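Local coordinates for protein predicted component of a thermophile-specific DNA repair system, contains a RAMP domain (Methanopyrus kandleri, PDB 4N0L) that is a Csm3 protein of the type III-A CRISPR system, with an RRM-like fold and a zinc site, and probably binds crRNA in antiviral defence, at residues 306-309 and 310-313. Numbering follows the deposited sequence.
Sequences TYLS and DLEA
Asp310 N donates to Tyr307 O at 3.0 Å, with an N-H...O angle of 149°, closing an i to i+3 turn on the residue that also supplies the main side-chain contact. The Asp310 carboxylate turns back over the start of the turn: a water lies between Thr306 O (2.9 Å) and Asp310 OD1 (3.2 Å), close enough to bridge them, while OD2 accepts a hydrogen bond from the backbone N of Thr181. Leu311 N repeats the three-residue spacing, reaching Leu308 O over 3.3 Å. Together with the bond from Ser309 N to Thr306 O, these three consecutive i to i+3 backbone bonds make a run of overlapping turns, in which residues 306-309 have helical phi/psi. The run lies between helix 295-300 and strand 314-316, against strand 7-16 of the antiparallel sheet of the RRM-like fold, where Val11 touches both Leu308 and Leu311. The Leu311 side chain meets the Tyr307 ring, whose CG stands anti to the backbone N (chi1 -176°), bringing the ring forward to residue 311. Leu311 CD1 sits over one face, 3.9 Å from the centroid, in a CH-pi contact displaced toward the rim; the second methyl, CD2, packs 3.5 Å from Tyr307 CE2.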
ATOM      1  N   THR A 306      -4.132   0.592  20.492  1.00 27.34           N
ATOM      2  CA  THR A 306      -3.179   0.969  21.533  1.00 29.87           C
ATOM      3  C   THR A 306      -2.174   2.029  21.095  1.00 31.69           C
ATOM      4  O   THR A 306      -1.602   2.729  21.932  1.00 31.35           O
ATOM      5  CB  THR A 306      -2.404  -0.264  22.040  1.00 28.70           C
ATOM      6  OG1 THR A 306      -1.465  -0.690  21.046  1.00 30.38           O
ATOM      7  CG2 THR A 306      -3.366  -1.398  22.345  1.00 26.82           C
ATOM      8  N   TYR A 307      -1.967   2.143  19.787  1.00 24.53           N
ATOM      9  CA  TYR A 307      -0.985   3.072  19.238  1.00 22.60           C
ATOM     10  C   TYR A 307      -1.332   4.517  19.562  1.00 28.03           C
ATOM     11  O   TYR A 307      -0.443   5.361  19.696  1.00 29.82           O
ATOM     12  CB  TYR A 307      -0.876   2.898  17.722  1.00 23.80           C
ATOM     13  CG  TYR A 307       0.185   3.754  17.058  1.00 28.89           C
ATOM     14  CD1 TYR A 307       1.488   3.784  17.542  1.00 31.36           C
ATOM     15  CD2 TYR A 307      -0.113   4.518  15.935  1.00 31.90           C
ATOM     16  CE1 TYR A 307       2.464   4.552  16.925  1.00 27.91           C
ATOM     17  CE2 TYR A 307       0.853   5.291  15.314  1.00 29.84           C
ATOM     18  CZ  TYR A 307       2.140   5.304  15.813  1.00 31.55           C
ATOM     19  OH  TYR A 307       3.101   6.077  15.199  1.00 35.21           O
ATOM     20  N   LEU A 308      -2.626   4.795  19.690  1.00 26.10           N
ATOM     21  CA  LEU A 308      -3.095   6.161  19.897  1.00 25.39           C
ATOM     22  C   LEU A 308      -2.581   6.760  21.204  1.00 25.77           C
ATOM     23  O   LEU A 308      -2.364   7.968  21.290  1.00 30.83           O
ATOM     24  CB  LEU A 308      -4.623   6.213  19.859  1.00 18.66           C
ATOM     25  CG  LEU A 308      -5.264   5.799  18.529  1.00 20.04           C
ATOM     26  CD1 LEU A 308      -6.755   6.097  18.528  1.00 19.54           C
ATOM     27  CD2 LEU A 308      -4.578   6.460  17.335  1.00 17.37           C
ATOM     28  N   SER A 309      -2.370   5.918  22.211  1.00 23.21           N
ATOM     29  CA  SER A 309      -1.893   6.397  23.507  1.00 28.85           C
ATOM     30  C   SER A 309      -0.427   6.821  23.469  1.00 26.58           C
ATOM     31  O   SER A 309       0.038   7.539  24.353  1.00 31.44           O
ATOM     32  CB  SER A 309      -2.087   5.321  24.581  1.00 33.35           C
ATOM     33  OG  SER A 309      -3.462   5.068  24.820  1.00 38.31           O
ATOM     34  N   ASP A 310       0.294   6.385  22.442  1.00 27.63           N
ATOM     35  CA  ASP A 310       1.710   6.718  22.306  1.00 30.73           C
ATOM     36  C   ASP A 310       1.918   8.018  21.539  1.00 35.67           C
ATOM     37  O   ASP A 310       3.041   8.510  21.435  1.00 42.86           O
ATOM     38  CB  ASP A 310       2.466   5.587  21.605  1.00 31.73           C
ATOM     39  CG  ASP A 310       2.368   4.270  22.349  1.00 38.02           C
ATOM     40  OD1 ASP A 310       1.960   4.281  23.528  1.00 43.04           O
ATOM     41  OD2 ASP A 310       2.708   3.224  21.755  1.00 41.46           O
ATOM     42  N   LEU A 311       0.825   8.528  20.993  1.00 34.19           N
ATOM     43  CA  LEU A 311       0.849   9.676  20.113  1.00 35.71           C
ATOM     44  C   LEU A 311       0.433  10.965  20.789  1.00 37.06           C
ATOM     45  O   LEU A 311      -0.499  11.006  21.570  1.00 33.36           O
ATOM     46  CB  LEU A 311      -0.074   9.437  18.923  1.00 33.69           C
ATOM     47  CG  LEU A 311       0.530   8.866  17.649  1.00 31.64           C
ATOM     48  CD1 LEU A 311       1.737   8.015  17.967  1.00 33.19           C
ATOM     49  CD2 LEU A 311      -0.500   8.078  16.873  1.00 28.85           C
ATOM     50  N   GLU A 312       1.145  12.025  20.452  1.00 42.63           N
ATOM     51  CA  GLU A 312       0.715  13.372  20.740  1.00 45.64           C
ATOM     52  C   GLU A 312      -0.190  13.771  19.582  1.00 38.90           C
ATOM     53  O   GLU A 312      -0.063  13.248  18.487  1.00 37.93           O
ATOM     54  CB  GLU A 312       1.927  14.289  20.838  1.00 56.95           C
ATOM     55  CG  GLU A 312       1.902  15.255  22.008  1.00 70.50           C
ATOM     56  CD  GLU A 312       1.712  14.584  23.354  1.00 82.05           C
ATOM     57  OE1 GLU A 312       2.721  14.290  24.020  1.00 87.70           O
ATOM     58  OE2 GLU A 312       0.555  14.370  23.760  1.00 84.15           O
ATOM     59  N   ALA A 313      -1.124  14.669  19.824  1.00 34.69           N
ATOM     60  CA  ALA A 313      -2.073  15.033  18.787  1.00 34.74           C
ATOM     61  C   ALA A 313      -1.435  15.847  17.668  1.00 35.81           C
ATOM     62  O   ALA A 313      -0.548  16.650  17.899  1.00 34.99           O
ATOM     63  CB  ALA A 313      -3.251  15.775  19.382  1.00 30.36           C
TER
HETATM   64  O   HOH W   1       0.383   1.443  23.547  1.00 32.62           O